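Local structure of glutathione S-transferase (Burkholderia xenovorans, 2DSA) at residues F109-N114 against N123-S128; V160-S165 against I170-W175; N99-E104 against S152-Y157. The protein reductively dechlorinates metabolites of polychlorinated biphenyls with glutathione and probably has general glutathione transferase activity. All blocks are in the same frame, centred on the assembly; numbering follows the deposited sequence.

Overall arrangement
All three contacts lie in the helical C-terminal domain. Along the chain, interaction 1 falls between the two segments of interaction 3, and interaction 2 follows both. Interactions 2 and 3 share helix 153-163; their centres are about 14 Å apart and they meet where Val161 packs on Ile101. Interactions 1 and 2 have centres about 13 Å apart, touch through Phe109 and Phe113, and both supply walls for the bound HPX. Interaction 3, its centre about 17 Å from that of interaction 1, packs helix 89-109 against helix 153-163 and faces a glutathione shared with the second subunit. Helix 89-109 and the loop following it thus connect substrate pocket, helical core and dimer interface.

Interaction 1 (F109-N114 against N123-S128); sequences FSPLFN and NAVRQS. With HPX ((2Z,4E)-2-hydroxy-6-oxo-6-phenylhexa-2,4-dienoic acid), chain F.
The loop that leaves helix 89-109 folds back on helix 119-139 of the C-terminal domain, with Pro111 and Leu112 lying against Val125 and Arg126. Leu112 and Val125 carry most of the contact. The CG of Leu112 stands anti to the carbonyl carbon (chi1 -59°), which sends the isobutyl fork toward the helix. There CD2 rests on CG1 of Val125 at 3.7 Å, the two side chains running past each other in opposite directions. The same methyl lies 3.8 Å from NE of Arg126, while CD1 of Leu112 sits over the centre of the guanidinium face, 4.2 Å above its plane. Arg126 is extended from CG to NE and passes at a slant over the leucine, and its NH2 is hydrogen-bonded to Val168 O, which helps hold the flat group beside the fork. The other methyl of Val125, CG2, meets the ring of Pro111 at CG, 4.0 Å away, the two side chains crossing obliquely. The loop backbone is wound tightly, with Asn114 N donating to Pro111 O at 3.0 Å. This turn forms part of the wall of the H-site, the hydrophobic-substrate pocket of glutathione transferases: Ser110 and Phe113, which do not touch segment 123-128, meet HPX. Ser110 OG lies 2.7 Å from carboxylate oxygen OA2 of HPX and nearer still to OA1, a spacing short enough to be doubtful. CA4 of the dienoate chain lies over one face of the Phe113 ring, and Phe113 CE2 approaches CB6 of the HPX phenyl group to 3.2 Å, a close carbon contact. Pro111 also packs on Trp121 of its own chain, while Ala124, one residue before Val125, packs on Trp121 of the second subunit.

Interaction 2 (V160-S165 against I170-W175); sequences VVLGWS and IDLSPW. With HPX ((2Z,4E)-2-hydroxy-6-oxo-6-phenylhexa-2,4-dienoic acid), chain F.
Ser165 overlaps Ile170 where the chain turns out of helix 153-163, their CB atoms 3.7 Å apart. Beside them, Ile170 N donates to Ser165 O at 2.7 Å, closing the turn. The hydroxyl of Ser165, placed between its own backbone N and carbonyl carbon (chi1 59°), points back to the helix and donates to Leu162 O at 2.7 Å, nearly along the C=O axis. Leu162 O thus takes both OG and N of Ser165. Leu172 covers the serine hydroxyl with CD1, 3.7 Å from Ser165 OG, and meets CD2 of Leu162 more loosely at 4.5 Å. Trp164 turns the other way, into the substrate pocket: one face of its indole lies on Val160 O and Val161 CA, the opposite face on HPX, with CD1 of Trp164 3.5 Å from CB6 of the phenyl group. Its NE1 bonds to Gly8 O, which helps fix the ring's rotation. Around the contact, Leu162 packs on helices 119-139 and 176-186, Val161 and Ile170 on helix 89-109, and Val160 on helix 12-21 of the thioredoxin-like domain.

Interaction 3 (N99-E104 against S152-Y157); sequences NFISSE and SVADIY. With GSH (glutathione), chain G.
An N-capping box starts helix 153-163, a feature well known at this helix in glutathione transferases, and the first turns beyond it place Ala154 and Tyr157 against Ile101 and Ser102 of helix 89-109. In the box, Ser152 OG accepts from Ala154 N at 3.3 Å, and Ser152 N in return donates to the anti lone pair of Asp155 OD1 at 2.9 Å. The short helical segments run nearly parallel, 23° apart, their axes 10.1 Å apart at closest approach. Ile101 makes most of the contact from helix 89-109: its CG2 methyl sits over the centre of the Tyr157 ring in a CH-pi contact, 3.6 Å from the centroid and 13° off the normal. Its other arm ends with CD1 against Ala154 O at 3.2 Å, a tight spot. Tyr157, its CG anti to the backbone N (chi1 -169°), reaches to helix 89-109, where OH lies 3.5 Å from Ser102 CB. That hydroxyl is hydrogen-bonded to His106 ND1, and so may help position a histidine that lines the HPX and glutathione pockets. On the far side of helix 89-109, Glu104 OE1 accepts from GSH N1, the glutathione amine, at 2.6 Å. Ser103 OG lies 3.1 Å from GSH N1. Ser103 OG itself donates to Asn99 O, which Ser103 N meets from the opposite face. Glu65, Val52 and Gly66 of the second subunit also bind this glutathione, and Glu104 OE1 forms a salt bridge with Lys107 of that subunit, so the site spans the dimer interface. Within the chain, Pro67 of helix 66-76 packs on Ser102 and Tyr157, Leu146 of a loop covers Ile101 and Ala154, and helix 12-21 lies against Tyr157 and Ile156.

Interaction 1 (F109-N114 against N123-S128)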
loop_
_atom_site.group_PDB
_atom_site.type_symbol
_atom_site.label_atom_id
_atom_site.label_comp_id
_atom_site.label_asym_id
_atom_site.label_seq_id
_atom_site.Cartn_x
_atom_site.Cartn_y
_atom_site.Cartn_z
ATOM N N PHE A 109 -9.343 -9.524 -0.440
ATOM C CA PHE A 109 -10.775 -9.572 -0.150
ATOM C C PHE A 109 -11.599 -9.080 -1.334
ATOM O O PHE A 109 -12.695 -9.573 -1.549
ATOM C CB PHE A 109 -11.134 -8.742 1.080
ATOM C CG PHE A 109 -11.014 -9.483 2.383
ATOM C CD1 PHE A 109 -12.129 -10.057 2.971
ATOM C CD2 PHE A 109 -9.787 -9.580 3.038
ATOM C CE1 PHE A 109 -12.029 -10.724 4.180
ATOM C CE2 PHE A 109 -9.670 -10.249 4.248
ATOM C CZ PHE A 109 -10.794 -10.825 4.824
ATOM N N SER A 110 -11.065 -8.117 -2.091
ATOM C CA SER A 110 -11.790 -7.420 -3.177
ATOM C C SER A 110 -12.548 -8.299 -4.185
ATOM O O SER A 110 -13.721 -8.029 -4.450
ATOM C CB SER A 110 -10.869 -6.450 -3.929
ATOM O OG SER A 110 -10.443 -5.397 -3.077
ATOM N N PRO A 111 -11.877 -9.326 -4.769
ATOM C CA PRO A 111 -12.557 -10.239 -5.704
ATOM C C PRO A 111 -13.678 -11.063 -5.064
ATOM O O PRO A 111 -14.640 -11.406 -5.743
ATOM C CB PRO A 111 -11.427 -11.161 -6.178
ATOM C CG PRO A 111 -10.157 -10.399 -5.878
ATOM C CD PRO A 111 -10.455 -9.689 -4.614
ATOM N N LEU A 112 -13.560 -11.360 -3.770
ATOM C CA LEU A 112 -14.609 -12.075 -3.034
ATOM C C LEU A 112 -15.938 -11.311 -2.946
ATOM O O LEU A 112 -17.001 -11.927 -2.869
ATOM C CB LEU A 112 -14.132 -12.487 -1.634
ATOM C CG LEU A 112 -12.899 -13.388 -1.540
ATOM C CD1 LEU A 112 -12.592 -13.758 -0.098
ATOM C CD2 LEU A 112 -13.050 -14.647 -2.392
ATOM N N PHE A 113 -15.877 -9.980 -2.951
ATOM C CA PHE A 113 -17.086 -9.154 -2.914
ATOM C C PHE A 113 -17.643 -8.926 -4.313
ATOM O O PHE A 113 -18.674 -8.277 -4.482
ATOM C CB PHE A 113 -16.811 -7.810 -2.233
ATOM C CG PHE A 113 -16.619 -7.913 -0.750
ATOM C CD1 PHE A 113 -15.349 -8.073 -0.209
ATOM C CD2 PHE A 113 -17.709 -7.848 0.108
ATOM C CE1 PHE A 113 -15.174 -8.167 1.163
ATOM C CE2 PHE A 113 -17.539 -7.950 1.483
ATOM C CZ PHE A 113 -16.274 -8.107 2.008
ATOM N N ASN A 114 -16.953 -9.475 -5.307
ATOM C CA ASN A 114 -17.345 -9.338 -6.702
ATOM C C ASN A 114 -18.163 -10.552 -7.175
ATOM O O ASN A 114 -17.700 -11.692 -7.060
ATOM C CB ASN A 114 -16.093 -9.131 -7.568
ATOM C CG ASN A 114 -16.411 -8.728 -9.012
ATOM O OD1 ASN A 114 -17.555 -8.409 -9.363
ATOM N ND2 ASN A 114 -15.381 -8.737 -9.854
ATOM N N ASN A 123 -10.880 -18.838 -5.338
ATOM C CA ASN A 123 -10.173 -19.928 -4.666
ATOM C C ASN A 123 -8.707 -19.586 -4.434
ATOM O O ASN A 123 -8.144 -19.944 -3.398
ATOM C CB ASN A 123 -10.287 -21.252 -5.444
ATOM C CG ASN A 123 -11.699 -21.849 -5.412
ATOM O OD1 ASN A 123 -12.395 -21.804 -4.395
ATOM N ND2 ASN A 123 -12.116 -22.425 -6.536
ATOM N N ALA A 124 -8.100 -18.893 -5.398
ATOM C CA ALA A 124 -6.698 -18.486 -5.309
ATOM C C ALA A 124 -6.513 -17.469 -4.190
ATOM O O ALA A 124 -5.623 -17.601 -3.345
ATOM C CB ALA A 124 -6.234 -17.903 -6.629
ATOM N N VAL A 125 -7.384 -16.465 -4.203
ATOM C CA VAL A 125 -7.389 -15.384 -3.237
ATOM C C VAL A 125 -7.651 -15.885 -1.807
ATOM O O VAL A 125 -7.011 -15.422 -0.863
ATOM C CB VAL A 125 -8.381 -14.278 -3.703
ATOM C CG1 VAL A 125 -9.452 -13.985 -2.671
ATOM C CG2 VAL A 125 -7.630 -13.040 -4.149
ATOM N N ARG A 126 -8.561 -16.848 -1.660
ATOM C CA ARG A 126 -8.835 -17.461 -0.355
ATOM C C ARG A 126 -7.611 -18.185 0.199
ATOM O O ARG A 126 -7.401 -18.224 1.409
ATOM C CB ARG A 126 -10.040 -18.406 -0.427
ATOM C CG ARG A 126 -11.377 -17.682 -0.362
ATOM C CD ARG A 126 -12.563 -18.632 -0.504
ATOM N NE ARG A 126 -13.823 -17.898 -0.644
ATOM C CZ ARG A 126 -14.597 -17.524 0.373
ATOM N NH1 ARG A 126 -14.258 -17.817 1.627
ATOM N NH2 ARG A 126 -15.717 -16.859 0.132
ATOM N N GLN A 127 -6.804 -18.734 -0.703
ATOM C CA GLN A 127 -5.583 -19.447 -0.346
ATOM C C GLN A 127 -4.475 -18.483 0.066
ATOM O O GLN A 127 -3.751 -18.740 1.050
ATOM C CB GLN A 127 -5.123 -20.322 -1.524
ATOM C CG GLN A 127 -4.577 -21.685 -1.115
ATOM C CD GLN A 127 -5.464 -22.401 -0.087
ATOM O OE1 GLN A 127 -5.008 -22.738 1.013
ATOM N NE2 GLN A 127 -6.740 -22.616 -0.436
ATOM N N SER A 128 -4.343 -17.391 -0.701
ATOM C CA SER A 128 -3.419 -16.285 -0.378
ATOM C C SER A 128 -3.725 -15.751 1.010
ATOM O O SER A 128 -2.823 -15.576 1.823
ATOM C CB SER A 128 -3.529 -15.139 -1.393
ATOM O OG SER A 128 -3.310 -15.589 -2.721
HETATM C CB3 HPX F . -20.038 -4.083 4.320
HETATM C CB4 HPX F . -19.578 -5.317 4.771
HETATM C CB5 HPX F . -18.455 -5.902 4.181
HETATM C CB6 HPX F . -17.797 -5.242 3.146
HETATM C CB1 HPX F . -18.255 -4.010 2.697
HETATM C CB2 HPX F . -19.377 -3.432 3.283
HETATM C CA6 HPX F . -17.558 -3.303 1.575
HETATM O OA4 HPX F . -18.175 -2.472 0.923
HETATM C CA5 HPX F . -16.154 -3.590 1.234
HETATM C CA4 HPX F . -15.842 -3.657 -0.055
HETATM C CA3 HPX F . -14.466 -3.919 -0.505
HETATM C CA2 HPX F . -14.089 -3.679 -1.767
HETATM O OA3 HPX F . -14.910 -3.214 -2.701
HETATM C CA1 HPX F . -12.721 -3.938 -2.142
HETATM O OA2 HPX F . -12.309 -3.512 -3.243
HETATM O OA1 HPX F . -12.006 -4.568 -1.340
#

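Interaction 2 (V160-S165 against I170-W175)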
loop_
_atom_site.group_PDB
_atom_site.type_symbol
_atom_site.label_atom_id
_atom_site.label_comp_id
_atom_site.label_asym_id
_atom_site.label_seq_id
_atom_site.Cartn_x
_atom_site.Cartn_y
_atom_site.Cartn_z
ATOM N N VAL A 160 -10.754 -3.505 10.503
ATOM C CA VAL A 160 -11.814 -3.276 9.525
ATOM C C VAL A 160 -11.841 -4.371 8.441
ATOM O O VAL A 160 -12.904 -4.910 8.118
ATOM C CB VAL A 160 -11.716 -1.866 8.906
ATOM C CG1 VAL A 160 -12.616 -1.732 7.658
ATOM C CG2 VAL A 160 -12.064 -0.793 9.962
ATOM N N VAL A 161 -10.673 -4.668 7.880
ATOM C CA VAL A 161 -10.509 -5.747 6.916
ATOM C C VAL A 161 -10.938 -7.086 7.539
ATOM O O VAL A 161 -11.685 -7.826 6.929
ATOM C CB VAL A 161 -9.052 -5.805 6.346
ATOM C CG1 VAL A 161 -8.846 -7.047 5.459
ATOM C CG2 VAL A 161 -8.710 -4.525 5.550
ATOM N N LEU A 162 -10.491 -7.383 8.756
ATOM C CA LEU A 162 -10.936 -8.611 9.441
ATOM C C LEU A 162 -12.458 -8.720 9.578
ATOM O O LEU A 162 -13.019 -9.813 9.450
ATOM C CB LEU A 162 -10.253 -8.804 10.791
ATOM C CG LEU A 162 -8.755 -9.128 10.803
ATOM C CD1 LEU A 162 -8.271 -9.258 12.251
ATOM C CD2 LEU A 162 -8.409 -10.375 9.974
ATOM N N GLY A 163 -13.112 -7.584 9.820
ATOM C CA GLY A 163 -14.564 -7.517 9.931
ATOM C C GLY A 163 -15.302 -7.963 8.679
ATOM O O GLY A 163 -16.470 -8.341 8.739
ATOM N N TRP A 164 -14.625 -7.947 7.544
ATOM C CA TRP A 164 -15.247 -8.361 6.291
ATOM C C TRP A 164 -15.455 -9.865 6.172
ATOM O O TRP A 164 -16.210 -10.322 5.314
ATOM C CB TRP A 164 -14.411 -7.901 5.108
ATOM C CG TRP A 164 -14.359 -6.434 4.931
ATOM C CD1 TRP A 164 -15.209 -5.508 5.464
ATOM C CD2 TRP A 164 -13.419 -5.714 4.130
ATOM N NE1 TRP A 164 -14.844 -4.251 5.060
ATOM C CE2 TRP A 164 -13.750 -4.345 4.237
ATOM C CE3 TRP A 164 -12.329 -6.093 3.332
ATOM C CZ2 TRP A 164 -13.025 -3.342 3.577
ATOM C CZ3 TRP A 164 -11.602 -5.102 2.674
ATOM C CH2 TRP A 164 -11.958 -3.732 2.807
ATOM N N SER A 165 -14.768 -10.623 7.020
ATOM C CA SER A 165 -14.698 -12.076 6.886
ATOM C C SER A 165 -16.051 -12.772 7.053
ATOM O O SER A 165 -16.329 -13.740 6.353
ATOM C CB SER A 165 -13.663 -12.641 7.850
ATOM O OG SER A 165 -14.023 -12.280 9.157
ATOM N N ILE A 170 -15.463 -16.186 5.583
ATOM C CA ILE A 170 -14.125 -16.571 6.061
ATOM C C ILE A 170 -14.144 -16.840 7.560
ATOM O O ILE A 170 -14.483 -15.965 8.383
ATOM C CB ILE A 170 -13.012 -15.547 5.684
ATOM C CG1 ILE A 170 -12.827 -15.513 4.165
ATOM C CG2 ILE A 170 -11.687 -15.909 6.366
ATOM C CD1 ILE A 170 -12.128 -14.281 3.632
ATOM N N ASP A 171 -13.800 -18.076 7.898
ATOM C CA ASP A 171 -13.745 -18.516 9.274
ATOM C C ASP A 171 -12.388 -18.133 9.842
ATOM O O ASP A 171 -11.355 -18.459 9.260
ATOM C CB ASP A 171 -13.941 -20.034 9.342
ATOM C CG ASP A 171 -14.256 -20.526 10.742
ATOM O OD1 ASP A 171 -14.190 -21.753 10.957
ATOM O OD2 ASP A 171 -14.577 -19.701 11.629
ATOM N N LEU A 172 -12.405 -17.427 10.968
ATOM C CA LEU A 172 -11.174 -17.018 11.649
ATOM C C LEU A 172 -10.845 -17.951 12.821
ATOM O O LEU A 172 -9.922 -17.693 13.595
ATOM C CB LEU A 172 -11.270 -15.553 12.108
ATOM C CG LEU A 172 -11.457 -14.471 11.032
ATOM C CD1 LEU A 172 -11.504 -13.117 11.697
ATOM C CD2 LEU A 172 -10.361 -14.505 9.957
ATOM N N SER A 173 -11.602 -19.046 12.915
ATOM C CA SER A 173 -11.435 -20.083 13.952
ATOM C C SER A 173 -10.023 -20.686 14.067
ATOM O O SER A 173 -9.576 -20.959 15.180
ATOM C CB SER A 173 -12.465 -21.203 13.758
ATOM O OG SER A 173 -13.792 -20.716 13.938
ATOM N N PRO A 174 -9.322 -20.887 12.926
ATOM C CA PRO A 174 -7.936 -21.357 12.972
ATOM C C PRO A 174 -6.979 -20.325 13.586
ATOM O O PRO A 174 -5.858 -20.665 13.952
ATOM C CB PRO A 174 -7.584 -21.553 11.492
ATOM C CG PRO A 174 -8.868 -21.577 10.770
ATOM C CD PRO A 174 -9.771 -20.695 11.535
ATOM N N TRP A 175 -7.431 -19.075 13.708
ATOM C CA TRP A 175 -6.595 -17.988 14.226
ATOM C C TRP A 175 -7.207 -17.294 15.435
ATOM O O TRP A 175 -7.661 -16.156 15.332
ATOM C CB TRP A 175 -6.320 -16.972 13.127
ATOM C CG TRP A 175 -5.808 -17.607 11.869
ATOM C CD1 TRP A 175 -4.575 -18.163 11.678
ATOM C CD2 TRP A 175 -6.521 -17.773 10.643
ATOM N NE1 TRP A 175 -4.474 -18.653 10.402
ATOM C CE2 TRP A 175 -5.650 -18.425 9.741
ATOM C CE3 TRP A 175 -7.811 -17.424 10.211
ATOM C CZ2 TRP A 175 -6.021 -18.741 8.433
ATOM C CZ3 TRP A 175 -8.182 -17.742 8.904
ATOM C CH2 TRP A 175 -7.287 -18.390 8.030
HETATM C CB3 HPX F . -20.038 -4.083 4.320
HETATM C CB4 HPX F . -19.578 -5.317 4.771
HETATM C CB5 HPX F . -18.455 -5.902 4.181
HETATM C CB6 HPX F . -17.797 -5.242 3.146
HETATM C CB1 HPX F . -18.255 -4.010 2.697
HETATM C CB2 HPX F . -19.377 -3.432 3.283
HETATM C CA6 HPX F . -17.558 -3.303 1.575
HETATM O OA4 HPX F . -18.175 -2.472 0.923
HETATM C CA5 HPX F . -16.154 -3.590 1.234
HETATM C CA4 HPX F . -15.842 -3.657 -0.055
HETATM C CA3 HPX F . -14.466 -3.919 -0.505
HETATM C CA2 HPX F . -14.089 -3.679 -1.767
HETATM O OA3 HPX F . -14.910 -3.214 -2.701
HETATM C CA1 HPX F . -12.721 -3.938 -2.142
HETATM O OA2 HPX F . -12.309 -3.512 -3.243
HETATM O OA1 HPX F . -12.006 -4.568 -1.340
#

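Interaction 3 (N99-E104 against S152-Y157)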
loop_
_atom_site.group_PDB
_atom_site.type_symbol
_atom_site.label_atom_id
_atom_site.label_comp_id
_atom_site.label_asym_id
_atom_site.label_seq_id
_atom_site.Cartn_x
_atom_site.Cartn_y
_atom_site.Cartn_z
ATOM N N ASN A 99 0.990 -0.927 4.454
ATOM C CA ASN A 99 1.071 -1.401 3.081
ATOM C C ASN A 99 0.754 -2.896 2.942
ATOM O O ASN A 99 0.155 -3.304 1.946
ATOM C CB ASN A 99 2.431 -1.100 2.444
ATOM C CG ASN A 99 2.372 -1.165 0.942
ATOM O OD1 ASN A 99 1.845 -0.261 0.315
ATOM N ND2 ASN A 99 2.882 -2.263 0.349
ATOM N N PHE A 100 1.189 -3.690 3.929
ATOM C CA PHE A 100 0.799 -5.091 4.066
ATOM C C PHE A 100 -0.716 -5.302 4.124
ATOM O O PHE A 100 -1.269 -6.131 3.389
ATOM C CB PHE A 100 1.446 -5.731 5.298
ATOM C CG PHE A 100 1.163 -7.209 5.428
ATOM C CD1 PHE A 100 2.041 -8.150 4.885
ATOM C CD2 PHE A 100 0.008 -7.667 6.084
ATOM C CE1 PHE A 100 1.789 -9.509 4.997
ATOM C CE2 PHE A 100 -0.256 -9.021 6.204
ATOM C CZ PHE A 100 0.633 -9.952 5.665
ATOM N N ILE A 101 -1.391 -4.563 4.997
ATOM C CA ILE A 101 -2.836 -4.713 5.125
ATOM C C ILE A 101 -3.510 -4.378 3.795
ATOM O O ILE A 101 -4.400 -5.099 3.337
ATOM C CB ILE A 101 -3.417 -3.908 6.314
ATOM C CG1 ILE A 101 -2.834 -4.421 7.626
ATOM C CG2 ILE A 101 -4.937 -4.024 6.348
ATOM C CD1 ILE A 101 -2.765 -3.403 8.744
ATOM N N SER A 102 -3.052 -3.307 3.166
ATOM C CA SER A 102 -3.629 -2.832 1.911
ATOM C C SER A 102 -3.416 -3.784 0.715
ATOM O O SER A 102 -4.371 -4.128 0.013
ATOM C CB SER A 102 -3.068 -1.446 1.588
ATOM O OG SER A 102 -3.365 -1.069 0.259
ATOM N N SER A 103 -2.161 -4.175 0.485
ATOM C CA SER A 103 -1.793 -4.931 -0.720
ATOM C C SER A 103 -1.944 -6.446 -0.543
ATOM O O SER A 103 -2.226 -7.159 -1.511
ATOM C CB SER A 103 -0.363 -4.611 -1.142
ATOM O OG SER A 103 0.566 -5.071 -0.159
ATOM N N GLU A 104 -1.762 -6.921 0.687
ATOM C CA GLU A 104 -1.716 -8.347 0.979
ATOM C C GLU A 104 -3.010 -8.878 1.584
ATOM O O GLU A 104 -3.251 -10.085 1.555
ATOM C CB GLU A 104 -0.530 -8.681 1.904
ATOM C CG GLU A 104 0.879 -8.266 1.355
ATOM C CD GLU A 104 1.236 -8.933 0.026
ATOM O OE1 GLU A 104 1.956 -8.319 -0.795
ATOM O OE2 GLU A 104 0.784 -10.078 -0.207
ATOM N N SER A 152 -2.198 1.402 17.184
ATOM C CA SER A 152 -1.941 2.365 16.127
ATOM C C SER A 152 -3.027 2.320 15.027
ATOM O O SER A 152 -3.925 1.467 15.050
ATOM C CB SER A 152 -0.554 2.121 15.546
ATOM O OG SER A 152 -0.563 0.976 14.711
ATOM N N VAL A 153 -2.943 3.240 14.070
ATOM C CA VAL A 153 -3.834 3.213 12.906
ATOM C C VAL A 153 -3.712 1.898 12.054
ATOM O O VAL A 153 -4.610 1.577 11.288
ATOM C CB VAL A 153 -3.696 4.500 12.020
ATOM C CG1 VAL A 153 -4.243 5.733 12.740
ATOM C CG2 VAL A 153 -2.254 4.747 11.595
ATOM N N ALA A 154 -2.611 1.159 12.190
ATOM C CA ALA A 154 -2.461 -0.149 11.510
ATOM C C ALA A 154 -3.430 -1.190 12.063
ATOM O O ALA A 154 -3.989 -1.975 11.324
ATOM C CB ALA A 154 -1.028 -0.660 11.620
ATOM N N ASP A 155 -3.627 -1.167 13.378
ATOM C CA ASP A 155 -4.567 -2.037 14.068
ATOM C C ASP A 155 -6.000 -1.728 13.688
ATOM O O ASP A 155 -6.827 -2.640 13.577
ATOM C CB ASP A 155 -4.395 -1.896 15.578
ATOM C CG ASP A 155 -3.019 -2.304 16.045
ATOM O OD1 ASP A 155 -2.289 -1.437 16.592
ATOM O OD2 ASP A 155 -2.660 -3.490 15.853
ATOM N N ILE A 156 -6.290 -0.445 13.506
ATOM C CA ILE A 156 -7.615 -0.000 13.083
ATOM C C ILE A 156 -7.901 -0.490 11.666
ATOM O O ILE A 156 -8.971 -1.016 11.395
ATOM C CB ILE A 156 -7.758 1.550 13.169
ATOM C CG1 ILE A 156 -7.686 2.008 14.626
ATOM C CG2 ILE A 156 -9.052 2.003 12.541
ATOM C CD1 ILE A 156 -7.347 3.490 14.809
ATOM N N TYR A 157 -6.928 -0.330 10.772
ATOM C CA TYR A 157 -7.081 -0.798 9.411
ATOM C C TYR A 157 -7.285 -2.322 9.423
ATOM O O TYR A 157 -8.226 -2.824 8.807
ATOM C CB TYR A 157 -5.872 -0.378 8.575
ATOM C CG TYR A 157 -5.991 -0.563 7.080
ATOM C CD1 TYR A 157 -7.227 -0.774 6.468
ATOM C CD2 TYR A 157 -4.865 -0.479 6.267
ATOM C CE1 TYR A 157 -7.331 -0.929 5.098
ATOM C CE2 TYR A 157 -4.959 -0.626 4.889
ATOM C CZ TYR A 157 -6.195 -0.858 4.316
ATOM O OH TYR A 157 -6.308 -1.006 2.964
HETATM N N1 GSH G . 3.417 -6.138 -0.603
HETATM C CA1 GSH G . 4.790 -6.442 -0.948
HETATM C C1 GSH G . 5.520 -5.157 -1.162
HETATM O O11 GSH G . 6.711 -5.085 -0.827
HETATM O O12 GSH G . 4.952 -4.163 -1.690
HETATM C CB1 GSH G . 4.837 -7.247 -2.240
HETATM C CG1 GSH G . 6.249 -7.712 -2.582
HETATM C CD1 GSH G . 6.235 -8.545 -3.844
HETATM O OE1 GSH G . 5.042 -8.715 -4.563
HETATM N N2 GSH G . 7.395 -9.077 -4.245
HETATM C CA2 GSH G . 7.497 -10.025 -5.345
HETATM C C2 GSH G . 8.072 -11.328 -4.856
HETATM O O2 GSH G . 9.158 -11.356 -3.959
HETATM C CB2 GSH G . 8.404 -9.494 -6.453
HETATM S SG2 GSH G . 7.817 -8.026 -7.349
HETATM N N3 GSH G . 7.521 -12.451 -5.304
HETATM C CA3 GSH G . 6.315 -12.989 -4.703
HETATM C C3 GSH G . 6.566 -14.143 -3.776
HETATM O O31 GSH G . 5.932 -14.226 -2.694
HETATM O O32 GSH G . 7.401 -15.023 -4.096
#